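Local coordinates for fusolin (Entomopoxvirinae, PDB 4X29), which probably cleaves chitin oxidatively as a lytic polysaccharide monooxygenase, which would help the virus to breach the chitin-rich peritrophic matrix of its insect host, at residues A[1-6]-A[139-144]; A[143-148]-A[194-199]. All blocks are in the same frame, centred on the assembly; numbering follows the deposited sequence.

Contact 1. Residues A[1-6]-A[139-144]; sequences HGYITF and CPTAIH. With ZN (zinc ion), chain B.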
ATOM      1  N   HIS A   1      21.305  23.544  14.162  1.00  3.00           N
ATOM      2  CA  HIS A   1      20.215  22.763  14.735  1.00  3.00           C
ATOM      3  C   HIS A   1      18.948  22.990  14.001  1.00  6.36           C
ATOM      4  O   HIS A   1      18.646  24.110  13.630  1.00  7.21           O
ATOM      5  CB  HIS A   1      19.996  23.083  16.201  1.00  3.29           C
ATOM      6  CG  HIS A   1      21.062  22.560  17.096  1.00  5.79           C
ATOM      7  ND1 HIS A   1      22.374  22.970  16.968  1.00  6.41           N
ATOM      8  CD2 HIS A   1      20.954  21.753  18.173  1.00  7.52           C
ATOM      9  CE1 HIS A   1      23.024  22.371  17.945  1.00  6.32           C
ATOM     10  NE2 HIS A   1      22.208  21.646  18.706  1.00  7.13           N
ATOM     11  N   GLY A   2      18.221  21.917  13.793  1.00  3.28           N
ATOM     12  CA  GLY A   2      16.958  21.931  13.077  1.00  3.00           C
ATOM     13  C   GLY A   2      16.490  20.537  12.765  1.00  5.54           C
ATOM     14  O   GLY A   2      17.129  19.562  13.155  1.00  4.09           O
ATOM     15  N   TYR A   3      15.368  20.447  12.065  1.00  3.59           N
ATOM     16  CA  TYR A   3      14.689  19.202  11.678  1.00  3.00           C
ATOM     17  C   TYR A   3      13.813  19.448  10.461  1.00  4.92           C
ATOM     18  O   TYR A   3      13.476  20.605  10.213  1.00  3.00           O
ATOM     19  CB  TYR A   3      13.816  18.712  12.849  1.00  3.34           C
ATOM     20  CG  TYR A   3      13.027  19.829  13.501  1.00  4.60           C
ATOM     21  CD1 TYR A   3      11.965  20.442  12.838  1.00  6.01           C
ATOM     22  CD2 TYR A   3      13.359  20.295  14.771  1.00  4.72           C
ATOM     23  CE1 TYR A   3      11.266  21.502  13.416  1.00  7.08           C
ATOM     24  CE2 TYR A   3      12.652  21.339  15.368  1.00  4.92           C
ATOM     25  CZ  TYR A   3      11.608  21.941  14.685  1.00 12.70           C
ATOM     26  OH  TYR A   3      10.906  22.967  15.263  1.00 14.63           O
ATOM     27  N   ILE A   4      13.441  18.383   9.698  1.00  3.00           N
ATOM     28  CA  ILE A   4      12.549  18.535   8.543  1.00  3.00           C
ATOM     29  C   ILE A   4      11.135  18.824   9.059  1.00  5.58           C
ATOM     30  O   ILE A   4      10.669  18.141   9.978  1.00  3.67           O
ATOM     31  CB  ILE A   4      12.519  17.353   7.542  1.00  5.50           C
ATOM     32  CG1 ILE A   4      13.821  16.549   7.509  1.00  6.23           C
ATOM     33  CG2 ILE A   4      12.119  17.841   6.132  1.00  5.50           C
ATOM     34  CD1 ILE A   4      13.607  15.174   7.097  1.00  6.77           C
ATOM     35  N   THR A   5      10.462  19.834   8.475  1.00  3.00           N
ATOM     36  CA  THR A   5       9.093  20.154   8.860  1.00  3.11           C
ATOM     37  C   THR A   5       8.179  19.712   7.769  1.00  7.76           C
ATOM     38  O   THR A   5       7.011  19.391   8.050  1.00  7.46           O
ATOM     39  CB  THR A   5       8.869  21.602   9.271  1.00  8.62           C
ATOM     40  OG1 THR A   5       9.581  22.503   8.429  1.00 13.90           O
ATOM     41  CG2 THR A   5       9.207  21.830  10.704  1.00  3.50           C
ATOM     42  N   PHE A   6       8.700  19.623   6.528  1.00  3.51           N
ATOM     43  CA  PHE A   6       7.863  19.094   5.448  1.00  3.00           C
ATOM     44  C   PHE A   6       8.719  18.319   4.373  1.00  8.85           C
ATOM     45  O   PHE A   6       9.518  18.921   3.644  1.00  9.39           O
ATOM     46  CB  PHE A   6       6.970  20.176   4.801  1.00  3.66           C
ATOM     47  CG  PHE A   6       6.039  19.527   3.814  1.00  4.77           C
ATOM     48  CD1 PHE A   6       4.998  18.713   4.251  1.00  5.28           C
ATOM     49  CD2 PHE A   6       6.299  19.591   2.444  1.00  6.58           C
ATOM     50  CE1 PHE A   6       4.221  17.996   3.341  1.00  5.57           C
ATOM     51  CE2 PHE A   6       5.510  18.883   1.540  1.00  8.70           C
ATOM     52  CZ  PHE A   6       4.452  18.120   1.999  1.00  5.90           C
ATOM     53  N   CYS A 139      13.513  23.332   8.852  1.00 12.44           N
ATOM     54  CA  CYS A 139      13.375  24.319   9.889  1.00 14.64           C
ATOM     55  C   CYS A 139      14.680  24.487  10.701  1.00 13.72           C
ATOM     56  O   CYS A 139      14.999  23.631  11.512  1.00 10.90           O
ATOM     57  CB  CYS A 139      12.197  23.937  10.782  1.00 17.65           C
ATOM     58  SG  CYS A 139      11.881  25.087  12.142  1.00 23.29           S
ATOM     59  N   PRO A 140      15.444  25.588  10.517  1.00  9.45           N
ATOM     60  CA  PRO A 140      16.654  25.778  11.341  1.00  8.26           C
ATOM     61  C   PRO A 140      16.298  26.482  12.675  1.00 11.75           C
ATOM     62  O   PRO A 140      15.708  27.569  12.692  1.00 11.87           O
ATOM     63  CB  PRO A 140      17.548  26.628  10.440  1.00  9.32           C
ATOM     64  CG  PRO A 140      16.581  27.397   9.538  1.00 13.58           C
ATOM     65  CD  PRO A 140      15.226  26.738   9.607  1.00  9.48           C
ATOM     66  N   THR A 141      16.587  25.845  13.798  1.00  7.70           N
ATOM     67  CA  THR A 141      16.263  26.458  15.086  1.00  7.16           C
ATOM     68  C   THR A 141      17.478  27.303  15.516  1.00 11.14           C
ATOM     69  O   THR A 141      17.338  28.267  16.264  1.00 11.60           O
ATOM     70  CB  THR A 141      15.759  25.408  16.095  1.00  8.08           C
ATOM     71  OG1 THR A 141      16.848  24.602  16.549  1.00  8.93           O
ATOM     72  CG2 THR A 141      14.651  24.538  15.513  1.00  3.00           C
ATOM     73  N   ALA A 142      18.652  26.966  14.978  1.00  8.47           N
ATOM     74  CA  ALA A 142      19.923  27.684  15.097  1.00  8.38           C
ATOM     75  C   ALA A 142      20.406  27.931  13.669  1.00 13.77           C
ATOM     76  O   ALA A 142      20.381  26.996  12.873  1.00 12.56           O
ATOM     77  CB  ALA A 142      20.931  26.857  15.894  1.00  8.81           C
ATOM     78  N   ILE A 143      20.781  29.186  13.317  1.00 12.31           N
ATOM     79  CA  ILE A 143      21.219  29.551  11.956  1.00 11.64           C
ATOM     80  C   ILE A 143      22.703  29.264  11.781  1.00 13.34           C
ATOM     81  O   ILE A 143      23.520  29.830  12.500  1.00 13.44           O
ATOM     82  CB  ILE A 143      20.891  31.040  11.621  1.00 15.03           C
ATOM     83  CG1 ILE A 143      19.367  31.392  11.818  1.00 15.17           C
ATOM     84  CG2 ILE A 143      21.413  31.432  10.223  1.00 13.39           C
ATOM     85  CD1 ILE A 143      18.334  30.607  10.875  1.00 13.01           C
ATOM     86  N   HIS A 144      23.048  28.403  10.809  1.00  9.16           N
ATOM     87  CA  HIS A 144      24.432  28.032  10.521  1.00  8.20           C
ATOM     88  C   HIS A 144      24.756  28.168   9.044  1.00 11.53           C
ATOM     89  O   HIS A 144      24.097  27.557   8.204  1.00 10.76           O
ATOM     90  CB  HIS A 144      24.741  26.598  10.971  1.00  8.86           C
ATOM     91  CG  HIS A 144      24.433  26.283  12.404  1.00 12.37           C
ATOM     92  ND1 HIS A 144      24.889  27.089  13.448  1.00 14.19           N
ATOM     93  CD2 HIS A 144      23.817  25.197  12.928  1.00 13.74           C
ATOM     94  CE1 HIS A 144      24.497  26.483  14.560  1.00 13.42           C
ATOM     95  NE2 HIS A 144      23.838  25.347  14.298  1.00 13.58           N
TER
HETATM   96 ZN    ZN B 401      22.953  24.188  15.557  0.85 11.44          ZN
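The imidazole rings of His1 and His144 meet edge to edge: His144 NE2 lies near the plane of the His1 ring, and His1 ND1 near that of His144. Between them sits the zinc ion, bound by both of those nitrogens and by the amino terminus, His1 N; the bond from His144 NE2 measures 1.9 Å. His1 CG stands beside the backbone N (chi1 -72°), which lets one residue grip the metal twice. His1 N and His144 NE2, 3.1 Å apart, are drawn together by this shared ion rather than by a hydrogen bond. Ala142 O lies above one face of the His144 ring, toward its rim, while the small Ala142 CB fits close to the zinc. The far nitrogen of the first ring, His1 NE2, is held by Glu68.

The Tyr3 ring has Thr5 CG2 at its edge, and from the facing segment receives Cys139 CB and Thr141 CG2 obliquely. Cys139 SG, joined in a disulfide to Cys189, approaches the Tyr3 ring centroid at 4.7 Å, an oblique sulfur-aromatic contact. Thr141 suits its place doubly, its methyl packing on Tyr3 and its hydroxyl bonding Asn67.

The backbones join as antiparallel strands, Tyr3 and Cys139 exchanging both bonds of a hydrogen-bonded pair. Beyond them Gly2 CA comes within 3.0 Å of Cys139 O, an approach suited to a residue without a side chain. His1 O then accepts from Thr141 N (2.7 Å) and Ala142 N (3.2 Å), both from the same face of its plane, two bonds that probably help to fix the backbone of the metal-binding residue. The N-terminal amine and two histidines form the histidine brace of lytic polysaccharide monooxygenases, with zinc probably occupying the copper site.

Contact 2. Residues A[143-148]-A[194-199]; sequences IHEPSF and LVYRTT. With ZN (zinc ion), chain B.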
ATOM      1  N   ILE A 143      20.781  29.186  13.317  1.00 12.31           N
ATOM      2  CA  ILE A 143      21.219  29.551  11.956  1.00 11.64           C
ATOM      3  C   ILE A 143      22.703  29.264  11.781  1.00 13.34           C
ATOM      4  O   ILE A 143      23.520  29.830  12.500  1.00 13.44           O
ATOM      5  CB  ILE A 143      20.891  31.040  11.621  1.00 15.03           C
ATOM      6  CG1 ILE A 143      19.367  31.392  11.818  1.00 15.17           C
ATOM      7  CG2 ILE A 143      21.413  31.432  10.223  1.00 13.39           C
ATOM      8  CD1 ILE A 143      18.334  30.607  10.875  1.00 13.01           C
ATOM      9  N   HIS A 144      23.048  28.403  10.809  1.00  9.16           N
ATOM     10  CA  HIS A 144      24.432  28.032  10.521  1.00  8.20           C
ATOM     11  C   HIS A 144      24.756  28.168   9.044  1.00 11.53           C
ATOM     12  O   HIS A 144      24.097  27.557   8.204  1.00 10.76           O
ATOM     13  CB  HIS A 144      24.741  26.598  10.971  1.00  8.86           C
ATOM     14  CG  HIS A 144      24.433  26.283  12.404  1.00 12.37           C
ATOM     15  ND1 HIS A 144      24.889  27.089  13.448  1.00 14.19           N
ATOM     16  CD2 HIS A 144      23.817  25.197  12.928  1.00 13.74           C
ATOM     17  CE1 HIS A 144      24.497  26.483  14.560  1.00 13.42           C
ATOM     18  NE2 HIS A 144      23.838  25.347  14.298  1.00 13.58           N
ATOM     19  N   GLU A 145      25.775  28.966   8.727  1.00  8.56           N
ATOM     20  CA  GLU A 145      26.221  29.168   7.345  1.00  9.44           C
ATOM     21  C   GLU A 145      27.753  29.312   7.309  1.00 14.28           C
ATOM     22  O   GLU A 145      28.295  29.908   8.240  1.00 16.63           O
ATOM     23  CB  GLU A 145      25.521  30.400   6.693  1.00 10.66           C
ATOM     24  CG  GLU A 145      24.107  30.124   6.164  1.00 14.13           C
ATOM     25  CD  GLU A 145      24.012  29.112   5.029  1.00 29.51           C
ATOM     26  OE1 GLU A 145      24.975  28.997   4.239  1.00 31.61           O
ATOM     27  OE2 GLU A 145      22.964  28.437   4.921  1.00 15.25           O
ATOM     28  N   PRO A 146      28.489  28.812   6.290  1.00  8.59           N
ATOM     29  CA  PRO A 146      28.038  28.061   5.103  1.00  7.38           C
ATOM     30  C   PRO A 146      27.579  26.636   5.481  1.00 10.88           C
ATOM     31  O   PRO A 146      28.001  26.084   6.509  1.00  9.44           O
ATOM     32  CB  PRO A 146      29.285  28.064   4.202  1.00  8.69           C
ATOM     33  CG  PRO A 146      30.439  28.093   5.159  1.00 13.12           C
ATOM     34  CD  PRO A 146      29.961  28.986   6.286  1.00 10.01           C
ATOM     35  N   SER A 147      26.669  26.069   4.663  1.00  5.96           N
ATOM     36  CA  SER A 147      26.094  24.741   4.869  1.00  4.34           C
ATOM     37  C   SER A 147      25.528  24.220   3.558  1.00  9.32           C
ATOM     38  O   SER A 147      25.320  24.998   2.625  1.00 10.15           O
ATOM     39  CB  SER A 147      25.009  24.778   5.947  1.00  6.57           C
ATOM     40  OG  SER A 147      23.782  25.369   5.527  1.00  5.82           O
ATOM     41  N   PHE A 148      25.324  22.901   3.459  1.00  5.24           N
ATOM     42  CA  PHE A 148      24.740  22.294   2.264  1.00  4.21           C
ATOM     43  C   PHE A 148      23.841  21.143   2.686  1.00  8.13           C
ATOM     44  O   PHE A 148      23.895  20.678   3.843  1.00  5.58           O
ATOM     45  CB  PHE A 148      25.815  21.844   1.228  1.00  5.23           C
ATOM     46  CG  PHE A 148      26.709  20.688   1.622  1.00  5.31           C
ATOM     47  CD1 PHE A 148      27.878  20.907   2.342  1.00  5.99           C
ATOM     48  CD2 PHE A 148      26.398  19.386   1.246  1.00  6.72           C
ATOM     49  CE1 PHE A 148      28.708  19.846   2.695  1.00  5.96           C
ATOM     50  CE2 PHE A 148      27.213  18.317   1.634  1.00  8.54           C
ATOM     51  CZ  PHE A 148      28.352  18.555   2.366  1.00  6.17           C
ATOM     52  N   LEU A 194      13.272  32.467   9.485  1.00  8.04           N
ATOM     53  CA  LEU A 194      13.872  31.772   8.350  1.00  7.73           C
ATOM     54  C   LEU A 194      13.647  30.260   8.278  1.00 10.78           C
ATOM     55  O   LEU A 194      13.479  29.587   9.296  1.00  9.33           O
ATOM     56  CB  LEU A 194      15.385  32.010   8.344  1.00  7.29           C
ATOM     57  CG  LEU A 194      15.862  33.438   8.227  1.00  9.49           C
ATOM     58  CD1 LEU A 194      17.356  33.463   8.283  1.00  9.34           C
ATOM     59  CD2 LEU A 194      15.334  34.102   6.951  1.00  8.49           C
ATOM     60  N   VAL A 195      13.665  29.750   7.028  1.00  6.46           N
ATOM     61  CA  VAL A 195      13.553  28.338   6.643  1.00  5.50           C
ATOM     62  C   VAL A 195      14.463  28.051   5.445  1.00  7.56           C
ATOM     63  O   VAL A 195      14.900  28.972   4.735  1.00  6.65           O
ATOM     64  CB  VAL A 195      12.091  27.878   6.319  1.00  9.94           C
ATOM     65  CG1 VAL A 195      11.196  27.901   7.544  1.00 10.26           C
ATOM     66  CG2 VAL A 195      11.468  28.680   5.186  1.00  9.91           C
ATOM     67  N   TYR A 196      14.730  26.765   5.225  1.00  4.44           N
ATOM     68  CA  TYR A 196      15.382  26.219   4.038  1.00  4.97           C
ATOM     69  C   TYR A 196      14.258  25.614   3.229  1.00 12.06           C
ATOM     70  O   TYR A 196      13.555  24.727   3.724  1.00 12.71           O
ATOM     71  CB  TYR A 196      16.455  25.184   4.377  1.00  6.18           C
ATOM     72  CG  TYR A 196      17.713  25.761   4.978  1.00  7.55           C
ATOM     73  CD1 TYR A 196      18.643  26.428   4.189  1.00  8.68           C
ATOM     74  CD2 TYR A 196      17.994  25.609   6.332  1.00  8.30           C
ATOM     75  CE1 TYR A 196      19.842  26.887   4.719  1.00  8.24           C
ATOM     76  CE2 TYR A 196      19.185  26.081   6.879  1.00  9.51           C
ATOM     77  CZ  TYR A 196      20.110  26.708   6.064  1.00 17.21           C
ATOM     78  OH  TYR A 196      21.266  27.212   6.594  1.00 22.63           O
ATOM     79  N   ARG A 197      14.015  26.135   2.040  1.00 10.15           N
ATOM     80  CA  ARG A 197      12.883  25.674   1.249  1.00 11.21           C
ATOM     81  C   ARG A 197      13.278  25.460  -0.199  1.00 19.26           C
ATOM     82  O   ARG A 197      13.888  26.351  -0.807  1.00 19.90           O
ATOM     83  CB  ARG A 197      11.774  26.715   1.355  1.00  9.41           C
ATOM     84  CG  ARG A 197      10.384  26.188   1.235  1.00 19.81           C
ATOM     85  CD  ARG A 197       9.348  27.248   1.623  1.00 27.14           C
ATOM     86  NE  ARG A 197       9.483  28.497   0.872  1.00 20.05           N
ATOM     87  CZ  ARG A 197       9.571  29.705   1.429  1.00 23.42           C
ATOM     88  NH1 ARG A 197       9.518  29.842   2.746  1.00  3.00           N
ATOM     89  NH2 ARG A 197       9.694  30.783   0.671  1.00 12.10           N
ATOM     90  N   THR A 198      12.929  24.286  -0.755  1.00 17.11           N
ATOM     91  CA  THR A 198      13.208  23.971  -2.161  1.00 18.08           C
ATOM     92  C   THR A 198      12.292  22.856  -2.710  1.00 19.82           C
ATOM     93  O   THR A 198      11.843  21.967  -1.987  1.00 18.51           O
ATOM     94  CB  THR A 198      14.719  23.606  -2.406  1.00 33.90           C
ATOM     95  OG1 THR A 198      15.030  23.814  -3.790  1.00 41.24           O
ATOM     96  CG2 THR A 198      15.078  22.170  -2.016  1.00 30.47           C
ATOM     97  N   THR A 199      12.049  22.928  -4.006  1.00 15.29           N
ATOM     98  CA  THR A 199      11.351  21.914  -4.751  1.00 14.30           C
ATOM     99  C   THR A 199      12.356  20.843  -5.156  1.00 16.33           C
ATOM    100  O   THR A 199      13.468  21.140  -5.593  1.00 15.25           O
ATOM    101  CB  THR A 199      10.634  22.479  -5.969  1.00 20.22           C
ATOM    102  OG1 THR A 199       9.898  23.630  -5.589  1.00 24.67           O
ATOM    103  CG2 THR A 199       9.702  21.464  -6.605  1.00 18.84           C
TER
HETATM  104 ZN    ZN B 401      22.953  24.188  15.557  0.85 11.44          ZN
HETATM  105  O   HOH W   1      20.805  27.696   9.255  1.00 26.82           O
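Tyr196 reaches from strand 194-203 across to the loop that carries Glu145. At CB the side chain turns beside the backbone N (chi1 -72°), sending the ring toward residues 143-148. Farther out, Tyr196 CD2 packs on Pro140 CG, and Tyr196 CE1 lies 3.5 Å from Glu145 OE2, which sits at the ring edge. At the tip, Tyr196 OH donates to Glu145 OE2 over 2.7 Å, meeting the anti side of the carboxylate, 26° out of its plane. Tyr196 OH also accepts from a water 2.7 Å away, which in turn accepts from His144 N, so Tyr196 is tied indirectly to the backbone of a zinc ligand. Phe149 and Trp215 also meet its ring, placing it between the two sheets of the immunoglobulin-like beta sandwich of this family. Tyrosine suits the position: its ring fills the apolar interior while its hydroxyl supplies one donor for the Glu145 carboxylate and an acceptor for the water. Glu145, bent at chi2 (-64°), folds back to reach it just before the cis peptide bond to Pro146. Ser147 OG, 3.3 Å from Tyr196 OH, has its firmer partner in Trp215 NE1. Nearer the surface, Ile143 CD1 touches Leu194 CD1 at 4.0 Å, two branched apolar chains crossing at about a right angle.

The centres of contacts 1 and 2 lie about 8 Å apart, and the chain runs from one into the other: strand 131-140 ends in contact 1, the loop through Ile143 and His144 belongs to both, and strand 147-154 begins in contact 2. Strands 2-6, 131-140 and 194-203 are successive neighbours in one antiparallel sheet, whereas strand 147-154 belongs to the other sheet. The connecting loop thus passes from sheet to sheet and carries a metal ligand on the way. Pro140, packed on Leu194, Val195 and Tyr196, joins the two contacts directly. The zinc is thus gripped between the chain's N-terminus, ahead of edge strand 2-6, and a loop that bridges the two sheets.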